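Local coordinates for protein B-agarase (Saccharophagus degradans, PDB 4BQ2) that hydrolyses the beta-linkages of agarose as a family 50 glycoside hydrolase, acting as an exo-beta-agarase of a marine bacterium, at residues N21-E27 / G39-Q45; N141-W145 / P194-L200; T443-G447 / G505-T510; N539-G543 / T566-D570. One frame throughout, in Å; residues are numbered along the deposited sequence.

Contact 1 of 4, residues N21-E27 / G39-Q45; sequences NARASIE and GLKLAMQ
Arg23 and Ala43 form one of the hydrogen-bonded pairs of an antiparallel beta hairpin, strands 22-30 and 36-44, in the CBM-like domain. Arg23 N gives to Ala43 O at 2.8 Å and Ala43 N returns the bond to Arg23 O; Ser25 with Lys41 and Glu27 with Gly39 repeat the pattern. Ala22, Ala24, Ile26, Leu40, Leu42 and Met44 share one face, where Ala22 CB touches Leu42 CD1 at 3.8 Å and Ile26 CD1 meets Leu40 CD1, the two side chains crossing at about a right angle. Phe8, Phe19 and Leu54 cover this apolar side. The other face carries Arg23, Ser25, Glu27, Lys41 and Ala43. Lys41 runs out fully extended: its CB lies 3.5 Å from Ser25 O and 3.7 Å from Glu27 CG, its CD rests against both Glu27 CG (3.8 Å) and Ser25 OG (4.0 Å), and its NZ stays 5.1 Å from Glu27 OE2, a distance at which charge attraction is probably modest. Glu27 bends at chi2 (-76°), which brings its carboxylate back to Ser25. Water 2 bridges Ser25 OG and Lys41 O, donating to both. At the open end of the hairpin, Gln45 N bonds to Asn21 O, and the Gln45 side chain folds back against Arg23, amide and guanidinium planes 60° apart. Ser25 OG donates to Glu27 OE2 at 2.7 Å, meeting that oxygen on its anti side, 26° out of the carboxylate plane.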
loop_
_atom_site.group_PDB
_atom_site.type_symbol
_atom_site.label_atom_id
_atom_site.label_comp_id
_atom_site.label_asym_id
_atom_site.label_seq_id
_atom_site.Cartn_x
_atom_site.Cartn_y
_atom_site.Cartn_z
ATOM N N ASN A 21 0.012 6.276 -26.551
ATOM C CA ASN A 21 1.013 5.250 -26.767
ATOM C C ASN A 21 0.394 3.881 -26.988
ATOM O O ASN A 21 0.731 2.886 -26.317
ATOM C CB ASN A 21 1.989 5.250 -25.613
ATOM C CG ASN A 21 2.935 6.418 -25.689
ATOM O OD1 ASN A 21 3.760 6.489 -26.607
ATOM N ND2 ASN A 21 2.822 7.329 -24.757
ATOM N N ALA A 22 -0.500 3.849 -27.969
ATOM C CA ALA A 22 -1.276 2.684 -28.271
ATOM C C ALA A 22 -1.706 2.768 -29.724
ATOM O O ALA A 22 -1.885 3.858 -30.244
ATOM C CB ALA A 22 -2.500 2.633 -27.367
ATOM N N ARG A 23 -1.866 1.614 -30.362
ATOM C CA ARG A 23 -2.467 1.524 -31.709
ATOM C C ARG A 23 -3.863 0.906 -31.596
ATOM O O ARG A 23 -4.064 -0.059 -30.861
ATOM C CB ARG A 23 -1.628 0.616 -32.614
ATOM C CG ARG A 23 -0.205 1.078 -32.900
ATOM C CD ARG A 23 0.541 0.059 -33.765
ATOM N NE ARG A 23 1.789 0.641 -34.263
ATOM C CZ ARG A 23 2.979 0.477 -33.687
ATOM N NH1 ARG A 23 3.105 -0.268 -32.594
ATOM N NH2 ARG A 23 4.054 1.049 -34.205
ATOM N N ALA A 24 -4.816 1.453 -32.337
ATOM C CA ALA A 24 -6.206 1.018 -32.267
ATOM C C ALA A 24 -6.675 0.538 -33.626
ATOM O O ALA A 24 -6.261 1.101 -34.651
ATOM C CB ALA A 24 -7.069 2.180 -31.832
ATOM N N SER A 25 -7.525 -0.498 -33.642
ATOM C CA SER A 25 -8.165 -0.964 -34.881
ATOM C C SER A 25 -9.476 -1.683 -34.542
ATOM O O SER A 25 -9.697 -2.096 -33.384
ATOM C CB SER A 25 -7.250 -1.890 -35.677
ATOM O OG SER A 25 -6.800 -2.993 -34.901
ATOM N N ILE A 26 -10.340 -1.817 -35.535
ATOM C CA ILE A 26 -11.584 -2.561 -35.347
ATOM C C ILE A 26 -11.370 -3.944 -35.921
ATOM O O ILE A 26 -10.973 -4.089 -37.079
ATOM C CB ILE A 26 -12.800 -1.902 -36.024
ATOM C CG1 ILE A 26 -13.006 -0.460 -35.549
ATOM C CG2 ILE A 26 -14.085 -2.726 -35.775
ATOM C CD1 ILE A 26 -13.340 -0.307 -34.077
ATOM N N GLU A 27 -11.604 -4.962 -35.097
ATOM C CA GLU A 27 -11.457 -6.361 -35.511
ATOM C C GLU A 27 -12.674 -7.159 -35.052
ATOM O O GLU A 27 -13.391 -6.750 -34.132
ATOM C CB GLU A 27 -10.217 -7.026 -34.897
ATOM C CG GLU A 27 -8.929 -6.201 -34.852
ATOM C CD GLU A 27 -8.232 -6.080 -36.196
ATOM O OE1 GLU A 27 -8.688 -6.742 -37.168
ATOM O OE2 GLU A 27 -7.225 -5.319 -36.273
ATOM N N GLY A 39 -15.052 -5.372 -32.478
ATOM C CA GLY A 39 -14.592 -4.731 -31.247
ATOM C C GLY A 39 -13.388 -3.811 -31.497
ATOM O O GLY A 39 -12.791 -3.826 -32.572
ATOM N N LEU A 40 -13.087 -2.981 -30.510
ATOM C CA LEU A 40 -11.902 -2.130 -30.573
ATOM C C LEU A 40 -10.712 -2.879 -30.009
ATOM O O LEU A 40 -10.655 -3.176 -28.787
ATOM C CB LEU A 40 -12.126 -0.857 -29.782
ATOM C CG LEU A 40 -10.939 0.119 -29.802
ATOM C CD1 LEU A 40 -10.884 0.882 -31.113
ATOM C CD2 LEU A 40 -11.136 1.067 -28.638
ATOM N N LYS A 41 -9.749 -3.137 -30.883
ATOM C CA LYS A 41 -8.520 -3.791 -30.501
ATOM C C LYS A 41 -7.517 -2.714 -30.075
ATOM O O LYS A 41 -7.188 -1.823 -30.859
ATOM C CB LYS A 41 -7.949 -4.623 -31.651
ATOM C CG LYS A 41 -6.644 -5.316 -31.260
ATOM C CD LYS A 41 -6.004 -6.032 -32.423
ATOM C CE LYS A 41 -4.700 -6.657 -31.945
ATOM N NZ LYS A 41 -4.270 -7.767 -32.844
ATOM N N LEU A 42 -7.068 -2.773 -28.823
ATOM C CA LEU A 42 -6.218 -1.701 -28.289
ATOM C C LEU A 42 -4.857 -2.302 -27.951
ATOM O O LEU A 42 -4.741 -3.080 -26.995
ATOM C CB LEU A 42 -6.884 -1.030 -27.087
ATOM C CG LEU A 42 -6.106 0.123 -26.420
ATOM C CD1 LEU A 42 -6.041 1.346 -27.353
ATOM C CD2 LEU A 42 -6.702 0.508 -25.069
ATOM N N ALA A 43 -3.836 -1.969 -28.750
ATOM C CA ALA A 43 -2.532 -2.563 -28.572
ATOM C C ALA A 43 -1.603 -1.486 -27.982
ATOM O O ALA A 43 -1.237 -0.527 -28.673
ATOM C CB ALA A 43 -2.008 -3.124 -29.889
ATOM N N MET A 44 -1.316 -1.629 -26.677
ATOM C CA MET A 44 -0.574 -0.631 -25.891
ATOM C C MET A 44 0.904 -0.952 -25.918
ATOM O O MET A 44 1.317 -2.102 -25.750
ATOM C CB MET A 44 -1.103 -0.565 -24.430
ATOM C CG MET A 44 -2.519 0.044 -24.327
ATOM S SD MET A 44 -3.473 -0.459 -22.875
ATOM C CE MET A 44 -3.934 -2.103 -23.375
ATOM N N GLN A 45 1.702 0.077 -26.159
ATOM C CA GLN A 45 3.139 -0.020 -26.120
ATOM C C GLN A 45 3.576 0.235 -24.667
ATOM O O GLN A 45 4.309 1.192 -24.359
ATOM C CB GLN A 45 3.741 0.977 -27.124
ATOM C CG GLN A 45 3.548 0.555 -28.595
ATOM C CD GLN A 45 2.134 0.773 -29.138
ATOM O OE1 GLN A 45 1.634 1.914 -29.225
ATOM N NE2 GLN A 45 1.487 -0.312 -29.513
HETATM O O HOH W 1 3.295 4.088 -28.895
HETATM O O HOH W 2 -4.882 -2.439 -32.819
#

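Contact 2 of 4, residues N141-W145 / P194-L200; sequences NPPTW and PQDENFL
Thr144 CG2 sits over the centre of the Phe199 ring, a CH-pi contact of 3.6 Å to the centroid and 14° off the ring normal. Leu200 CG lies against the opposite face, offset toward the rim, so the ring is held between a methyl and its own neighbour in sequence. At the ring edge Asn141 ND2 approaches Phe199 CE2 to 3.7 Å, its amide turned 69° from the ring. Pro142 packs its CD against Leu200 CD2 at 3.9 Å. One backbone bond joins the segments: Asp196 N to Thr144 O, 2.8 Å and almost straight at 175°. Behind these contacts, a type I turn from Asp196 to Phe199 returns Phe199 to the segment 141-145; an Asx turn, Asn198 N to Asp196 OD1, lies within it. Further out, Thr144 OG1 bonds to His119 and Lys115, and the Asn141 amide to Ser136 and Asp120, which fixes the rotation of both side chains. Trp145 turns away to stack on Tyr113 and meet His119 nearly perpendicularly. The contact thus pairs two irregular segments of the CBM-like domain, the loop between strands 110-115 and 150-155 and the chain leaving strand 180-191 toward helix 222-235.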
loop_
_atom_site.group_PDB
_atom_site.type_symbol
_atom_site.label_atom_id
_atom_site.label_comp_id
_atom_site.label_asym_id
_atom_site.label_seq_id
_atom_site.Cartn_x
_atom_site.Cartn_y
_atom_site.Cartn_z
ATOM N N ASN A 141 -16.504 -3.357 -1.855
ATOM C CA ASN A 141 -17.593 -4.151 -1.350
ATOM C C ASN A 141 -17.838 -5.375 -2.166
ATOM O O ASN A 141 -17.486 -5.431 -3.353
ATOM C CB ASN A 141 -18.895 -3.299 -1.342
ATOM C CG ASN A 141 -19.067 -2.509 -0.062
ATOM O OD1 ASN A 141 -18.361 -2.742 0.924
ATOM N ND2 ASN A 141 -19.999 -1.554 -0.064
ATOM N N PRO A 142 -18.534 -6.357 -1.559
ATOM C CA PRO A 142 -19.094 -7.395 -2.410
ATOM C C PRO A 142 -20.086 -6.723 -3.353
ATOM O O PRO A 142 -20.558 -5.632 -3.047
ATOM C CB PRO A 142 -19.813 -8.339 -1.420
ATOM C CG PRO A 142 -19.933 -7.583 -0.148
ATOM C CD PRO A 142 -18.873 -6.517 -0.133
ATOM N N PRO A 143 -20.401 -7.349 -4.489
ATOM C CA PRO A 143 -21.346 -6.670 -5.394
ATOM C C PRO A 143 -22.730 -6.488 -4.756
ATOM O O PRO A 143 -23.105 -7.262 -3.877
ATOM C CB PRO A 143 -21.416 -7.614 -6.603
ATOM C CG PRO A 143 -20.860 -8.908 -6.139
ATOM C CD PRO A 143 -19.845 -8.569 -5.089
ATOM N N THR A 144 -23.478 -5.472 -5.181
ATOM C CA THR A 144 -24.802 -5.211 -4.610
ATOM C C THR A 144 -25.937 -5.931 -5.336
ATOM O O THR A 144 -27.111 -5.726 -5.013
ATOM C CB THR A 144 -25.110 -3.709 -4.567
ATOM O OG1 THR A 144 -24.866 -3.152 -5.859
ATOM C CG2 THR A 144 -24.229 -3.020 -3.535
ATOM N N TRP A 145 -25.589 -6.724 -6.346
ATOM C CA TRP A 145 -26.514 -7.685 -6.930
ATOM C C TRP A 145 -25.711 -8.862 -7.460
ATOM O O TRP A 145 -24.484 -8.779 -7.540
ATOM C CB TRP A 145 -27.330 -7.064 -8.053
ATOM C CG TRP A 145 -26.526 -6.596 -9.261
ATOM C CD1 TRP A 145 -26.147 -7.343 -10.343
ATOM C CD2 TRP A 145 -26.028 -5.277 -9.492
ATOM N NE1 TRP A 145 -25.454 -6.556 -11.252
ATOM C CE2 TRP A 145 -25.358 -5.289 -10.742
ATOM C CE3 TRP A 145 -26.090 -4.083 -8.773
ATOM C CZ2 TRP A 145 -24.766 -4.148 -11.284
ATOM C CZ3 TRP A 145 -25.498 -2.951 -9.309
ATOM C CH2 TRP A 145 -24.838 -2.994 -10.555
ATOM N N PRO A 194 -32.073 -4.182 -8.873
ATOM C CA PRO A 194 -32.406 -3.803 -7.488
ATOM C C PRO A 194 -31.262 -4.191 -6.533
ATOM O O PRO A 194 -30.664 -5.255 -6.703
ATOM C CB PRO A 194 -33.641 -4.655 -7.168
ATOM C CG PRO A 194 -34.236 -5.002 -8.489
ATOM C CD PRO A 194 -33.116 -5.014 -9.503
ATOM N N GLN A 195 -30.985 -3.349 -5.548
ATOM C CA GLN A 195 -29.942 -3.650 -4.569
ATOM C C GLN A 195 -30.344 -4.830 -3.679
ATOM O O GLN A 195 -31.423 -4.828 -3.101
ATOM C CB GLN A 195 -29.654 -2.437 -3.716
ATOM C CG GLN A 195 -28.514 -2.667 -2.744
ATOM C CD GLN A 195 -28.182 -1.434 -1.952
ATOM O OE1 GLN A 195 -29.046 -0.836 -1.308
ATOM N NE2 GLN A 195 -26.928 -1.049 -1.979
ATOM N N ASP A 196 -29.478 -5.836 -3.577
ATOM C CA ASP A 196 -29.712 -6.948 -2.670
ATOM C C ASP A 196 -29.508 -6.452 -1.234
ATOM O O ASP A 196 -28.374 -6.141 -0.821
ATOM C CB ASP A 196 -28.804 -8.139 -3.024
ATOM C CG ASP A 196 -28.777 -9.225 -1.942
ATOM O OD1 ASP A 196 -29.657 -9.248 -1.054
ATOM O OD2 ASP A 196 -27.852 -10.066 -1.996
ATOM N N GLU A 197 -30.634 -6.406 -0.526
ATOM C CA GLU A 197 -30.738 -6.039 0.872
ATOM C C GLU A 197 -29.669 -6.682 1.765
ATOM O O GLU A 197 -29.228 -6.085 2.744
ATOM C CB GLU A 197 -32.146 -6.423 1.363
ATOM C CG GLU A 197 -32.586 -7.854 1.031
ATOM C CD GLU A 197 -32.867 -8.104 -0.448
ATOM O OE1 GLU A 197 -33.342 -7.185 -1.151
ATOM O OE2 GLU A 197 -32.616 -9.239 -0.913
ATOM N N ASN A 198 -29.263 -7.894 1.397
ATOM C CA ASN A 198 -28.367 -8.744 2.177
ATOM C C ASN A 198 -26.928 -8.769 1.666
ATOM O O ASN A 198 -26.136 -9.641 2.060
ATOM C CB ASN A 198 -28.905 -10.162 2.210
ATOM C CG ASN A 198 -30.217 -10.248 2.939
ATOM O OD1 ASN A 198 -30.407 -9.587 3.971
ATOM N ND2 ASN A 198 -31.143 -11.038 2.399
ATOM N N PHE A 199 -26.566 -7.812 0.818
ATOM C CA PHE A 199 -25.217 -7.865 0.246
ATOM C C PHE A 199 -24.097 -7.705 1.295
ATOM O O PHE A 199 -22.981 -8.152 1.055
ATOM C CB PHE A 199 -25.046 -6.912 -0.946
ATOM C CG PHE A 199 -24.663 -5.519 -0.553
ATOM C CD1 PHE A 199 -25.599 -4.649 -0.007
ATOM C CD2 PHE A 199 -23.345 -5.083 -0.718
ATOM C CE1 PHE A 199 -25.232 -3.357 0.364
ATOM C CE2 PHE A 199 -22.976 -3.811 -0.343
ATOM C CZ PHE A 199 -23.919 -2.941 0.185
ATOM N N LEU A 200 -24.376 -7.068 2.435
ATOM C CA LEU A 200 -23.373 -6.979 3.502
ATOM C C LEU A 200 -23.646 -7.907 4.689
ATOM O O LEU A 200 -23.055 -7.741 5.753
ATOM C CB LEU A 200 -23.199 -5.530 3.983
ATOM C CG LEU A 200 -22.628 -4.499 2.980
ATOM C CD1 LEU A 200 -22.645 -3.103 3.611
ATOM C CD2 LEU A 200 -21.221 -4.887 2.530
#

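Contact 3 of 4, residues T443-G447 / G505-T510; sequences TVSSG and GIPIHT
With its CG anti to the backbone N (chi1 -171°), His509 turns one face of its imidazole to Ser445. Ser445 CB stands over the ring centre, 3.7 Å from the centroid and only 6° off the normal, a CH-pi contact. The motif on this side is an ST turn: Ser445 OG, likewise anti to its N, is carried to Gly447 N and accepts from it, turning the chain just after the short strand 443-444 where it packs on helix 505-511. Asp449 bonds to both Ser445 OG and Ser446 OG, and Ser446 OG has Ala448 N as a further partner. The backbones meet mainly through CH contacts. Ser445 O receives the CA-H of Ile506 almost in line, 174° at the hydrogen, and lies 3.3 Å from His509 CB; Ser446 O rests 3.2 Å from Gly505 CA, an approach for which the lack of a side chain at Gly505 leaves room. Ile506 CG1 reaches Ser446 CA at 3.6 Å, and Val444 CG2 touches Ile506 CG2 more loosely. Tyr578 of helix 565-593 and Met454 of the paired strand pack on both Val444 and Ile506. A water links the segments, accepting from Ser445 N, donating to Thr510 OG1 and lying 2.9 Å from His509 ND1. Thr510 OG1 donates in turn to Ile506 O at 2.7 Å, on the opposite face of that carbonyl from Thr510 N.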
loop_
_atom_site.group_PDB
_atom_site.type_symbol
_atom_site.label_atom_id
_atom_site.label_comp_id
_atom_site.label_asym_id
_atom_site.label_seq_id
_atom_site.Cartn_x
_atom_site.Cartn_y
_atom_site.Cartn_z
ATOM N N THR A 443 3.505 20.454 14.602
ATOM C CA THR A 443 3.283 19.897 13.250
ATOM C C THR A 443 3.333 20.942 12.115
ATOM O O THR A 443 3.253 22.153 12.356
ATOM C CB THR A 443 1.934 19.109 13.154
ATOM O OG1 THR A 443 0.818 19.990 13.389
ATOM C CG2 THR A 443 1.921 17.946 14.193
ATOM N N VAL A 444 3.467 20.452 10.879
ATOM C CA VAL A 444 3.249 21.249 9.659
ATOM C C VAL A 444 2.341 20.398 8.753
ATOM O O VAL A 444 2.003 19.247 9.095
ATOM C CB VAL A 444 4.592 21.593 8.952
ATOM C CG1 VAL A 444 5.494 22.434 9.856
ATOM C CG2 VAL A 444 5.314 20.324 8.521
ATOM N N SER A 445 1.922 20.952 7.621
ATOM C CA SER A 445 0.981 20.255 6.743
ATOM C C SER A 445 1.378 20.443 5.287
ATOM O O SER A 445 1.919 21.493 4.937
ATOM C CB SER A 445 -0.450 20.767 6.954
ATOM O OG SER A 445 -1.317 20.206 5.978
ATOM N N SER A 446 1.138 19.399 4.489
ATOM C CA SER A 446 1.330 19.397 3.054
ATOM C C SER A 446 0.076 19.945 2.388
ATOM O O SER A 446 0.051 20.118 1.177
ATOM C CB SER A 446 1.545 17.948 2.562
ATOM O OG SER A 446 0.325 17.194 2.637
ATOM N N GLY A 447 -0.974 20.180 3.180
ATOM C CA GLY A 447 -2.298 20.522 2.639
ATOM C C GLY A 447 -3.090 19.310 2.167
ATOM O O GLY A 447 -4.240 19.437 1.736
ATOM N N GLY A 505 3.361 21.508 -1.378
ATOM C CA GLY A 505 2.331 21.772 -0.373
ATOM C C GLY A 505 2.868 22.161 0.993
ATOM O O GLY A 505 2.259 22.979 1.677
ATOM N N ILE A 506 3.994 21.569 1.413
ATOM C CA ILE A 506 4.576 21.927 2.725
ATOM C C ILE A 506 5.088 23.380 2.739
ATOM O O ILE A 506 4.754 24.130 3.646
ATOM C CB ILE A 506 5.632 20.897 3.223
ATOM C CG1 ILE A 506 4.944 19.548 3.514
ATOM C CG2 ILE A 506 6.301 21.384 4.508
ATOM C CD1 ILE A 506 5.927 18.428 3.814
ATOM N N PRO A 507 5.899 23.784 1.722
ATOM C CA PRO A 507 6.257 25.207 1.654
ATOM C C PRO A 507 5.050 26.138 1.567
ATOM O O PRO A 507 4.996 27.117 2.290
ATOM C CB PRO A 507 7.100 25.291 0.386
ATOM C CG PRO A 507 7.819 23.988 0.386
ATOM C CD PRO A 507 6.763 22.979 0.828
ATOM N N ILE A 508 4.076 25.804 0.729
ATOM C CA ILE A 508 2.932 26.688 0.528
ATOM C C ILE A 508 2.159 26.844 1.832
ATOM O O ILE A 508 1.928 27.962 2.295
ATOM C CB ILE A 508 2.060 26.170 -0.641
ATOM C CG1 ILE A 508 2.816 26.380 -1.958
ATOM C CG2 ILE A 508 0.649 26.759 -0.640
ATOM C CD1 ILE A 508 2.108 25.821 -3.175
ATOM N N HIS A 509 1.770 25.725 2.447
ATOM C CA HIS A 509 1.026 25.785 3.710
ATOM C C HIS A 509 1.805 26.482 4.841
ATOM O O HIS A 509 1.235 27.247 5.629
ATOM C CB HIS A 509 0.617 24.377 4.158
ATOM C CG HIS A 509 -0.336 24.358 5.326
ATOM N ND1 HIS A 509 0.082 24.504 6.635
ATOM C CD2 HIS A 509 -1.681 24.177 5.376
ATOM C CE1 HIS A 509 -0.967 24.445 7.438
ATOM N NE2 HIS A 509 -2.048 24.247 6.700
ATOM N N THR A 510 3.101 26.198 4.943
ATOM C CA THR A 510 3.883 26.770 6.036
ATOM C C THR A 510 4.130 28.266 5.846
ATOM O O THR A 510 4.094 29.036 6.828
ATOM C CB THR A 510 5.204 26.020 6.208
ATOM O OG1 THR A 510 4.910 24.618 6.294
ATOM C CG2 THR A 510 5.915 26.473 7.493
HETATM O O HOH W 3 2.565 23.950 7.921
#

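Contact 4 of 4, residues N539-G543 / T566-D570; sequences NNAWG and TLRAD
Ala541 and Thr566, their CA atoms 5.8 Å apart, bring the C-terminal end of helix 535-542 against the first turn of helix 565-593, and Gly543 then leaves helical geometry with positive phi. Thr566 OG1 donates to Ala541 O at a short 2.5 Å, reaching it from above the carbonyl plane rather than along a lone pair; the hydroxyl sits between the backbone N and the carbonyl carbon of its own residue (chi1 52°), and Thr566 CB also meets Ala541 CB. Trp542 contributes the largest single share. Leu567 CD2 lies over its five-membered ring, 3.4 Å from the centroid and practically on the normal, while the two side chains cross at about a right angle. This is helix-to-helix packing within the region related to beta-galactosidases, with helix 519-532 alongside: Tyr532 touches both Ala541 and Trp542. Asp570 OD2 accepts from Trp542 NE1 at 2.7 Å and 169°, in the indole plane, using its anti lone pair; ring and carboxylate planes are 55° apart. This bond, with Leu567 over the face, sets the rotation of the indole. OD2 also bonds to Tyr532 OH, and OD1 forms a salt bridge with Lys531, which would be expected to favour the charged carboxylate.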
loop_
_atom_site.group_PDB
_atom_site.type_symbol
_atom_site.label_atom_id
_atom_site.label_comp_id
_atom_site.label_asym_id
_atom_site.label_seq_id
_atom_site.Cartn_x
_atom_site.Cartn_y
_atom_site.Cartn_z
ATOM N N ASN A 539 9.314 41.020 -2.510
ATOM C CA ASN A 539 8.122 41.588 -3.161
ATOM C C ASN A 539 8.149 41.491 -4.673
ATOM O O ASN A 539 7.147 41.128 -5.296
ATOM C CB ASN A 539 7.939 43.052 -2.784
ATOM C CG ASN A 539 7.263 43.225 -1.445
ATOM O OD1 ASN A 539 6.436 42.411 -1.037
ATOM N ND2 ASN A 539 7.605 44.298 -0.758
ATOM N N ASN A 540 9.288 41.836 -5.264
ATOM C CA ASN A 540 9.394 41.786 -6.712
ATOM C C ASN A 540 9.480 40.362 -7.214
ATOM O O ASN A 540 9.008 40.074 -8.292
ATOM C CB ASN A 540 10.585 42.600 -7.222
ATOM C CG ASN A 540 10.238 44.066 -7.448
ATOM O OD1 ASN A 540 9.128 44.412 -7.887
ATOM N ND2 ASN A 540 11.195 44.937 -7.163
ATOM N N ALA A 541 10.095 39.473 -6.437
ATOM C CA ALA A 541 10.163 38.067 -6.845
ATOM C C ALA A 541 8.775 37.409 -6.807
ATOM O O ALA A 541 8.414 36.645 -7.718
ATOM C CB ALA A 541 11.184 37.292 -6.015
ATOM N N TRP A 542 7.979 37.762 -5.806
ATOM C CA TRP A 542 6.684 37.116 -5.606
ATOM C C TRP A 542 5.533 37.908 -6.161
ATOM O O TRP A 542 4.383 37.459 -6.098
ATOM C CB TRP A 542 6.447 36.843 -4.118
ATOM C CG TRP A 542 7.346 35.762 -3.552
ATOM C CD1 TRP A 542 8.463 35.235 -4.126
ATOM C CD2 TRP A 542 7.207 35.121 -2.274
ATOM N NE1 TRP A 542 9.015 34.283 -3.294
ATOM C CE2 TRP A 542 8.256 34.194 -2.155
ATOM C CE3 TRP A 542 6.281 35.236 -1.226
ATOM C CZ2 TRP A 542 8.424 33.387 -1.010
ATOM C CZ3 TRP A 542 6.443 34.441 -0.092
ATOM C CH2 TRP A 542 7.508 33.523 0.003
ATOM N N GLY A 543 5.853 39.074 -6.719
ATOM C CA GLY A 543 4.840 39.999 -7.225
ATOM C C GLY A 543 3.953 40.539 -6.113
ATOM O O GLY A 543 2.773 40.758 -6.323
ATOM N N THR A 566 10.404 32.121 -9.752
ATOM C CA THR A 566 10.949 32.498 -8.444
ATOM C C THR A 566 10.236 31.722 -7.336
ATOM O O THR A 566 10.908 31.157 -6.466
ATOM C CB THR A 566 10.894 34.033 -8.171
ATOM O OG1 THR A 566 9.569 34.513 -8.401
ATOM C CG2 THR A 566 11.836 34.792 -9.088
ATOM N N LEU A 567 8.894 31.683 -7.370
ATOM C CA LEU A 567 8.137 30.903 -6.396
ATOM C C LEU A 567 8.541 29.429 -6.423
ATOM O O LEU A 567 8.831 28.848 -5.377
ATOM C CB LEU A 567 6.609 31.054 -6.592
ATOM C CG LEU A 567 5.991 32.340 -6.039
ATOM C CD1 LEU A 567 4.519 32.431 -6.432
ATOM C CD2 LEU A 567 6.171 32.436 -4.517
ATOM N N ARG A 568 8.651 28.830 -7.609
ATOM C CA ARG A 568 9.145 27.454 -7.666
ATOM C C ARG A 568 10.544 27.268 -7.017
ATOM O O ARG A 568 10.757 26.333 -6.220
ATOM C CB ARG A 568 9.161 26.949 -9.109
ATOM C CG ARG A 568 9.572 25.504 -9.217
ATOM C CD ARG A 568 9.682 25.067 -10.681
ATOM N NE ARG A 568 8.461 25.395 -11.421
ATOM C CZ ARG A 568 7.375 24.626 -11.470
ATOM N NH1 ARG A 568 7.353 23.455 -10.830
ATOM N NH2 ARG A 568 6.307 25.032 -12.155
ATOM N N ALA A 569 11.488 28.152 -7.350
ATOM C CA ALA A 569 12.851 28.067 -6.802
ATOM C C ALA A 569 12.818 28.143 -5.281
ATOM O O ALA A 569 13.533 27.405 -4.591
ATOM C CB ALA A 569 13.737 29.176 -7.369
ATOM N N ASP A 570 11.975 29.024 -4.765
ATOM C CA ASP A 570 11.800 29.209 -3.336
ATOM C C ASP A 570 11.132 28.018 -2.655
ATOM O O ASP A 570 11.563 27.593 -1.555
ATOM C CB ASP A 570 11.045 30.518 -3.037
ATOM C CG ASP A 570 11.899 31.764 -3.328
ATOM O OD1 ASP A 570 13.136 31.637 -3.366
ATOM O OD2 ASP A 570 11.334 32.862 -3.508
#

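In the fold
Contacts 1 and 2 both belong to the CBM-like domain but lie apart, centres about 35 Å from one another with nearest atoms about 22 Å away. Contact 1 is the one near the calcium site: Gly39 is about 5 Å from the ion, whose site is formed by Asp7, Glu9, Ser37, Lys38 and Asp185. No residue of the four contacts is known to be catalytic. Contacts 3 and 4 are neighbours, centres about 17 Å apart and nearest atoms about 5 Å; helix 565-593 relates them, supplying 566-570 to contact 4 and Tyr578 to the packing round contact 3. Contacts 2 and 4 are the most distant pair, about 54 Å between centres. All four follow in series along the chain.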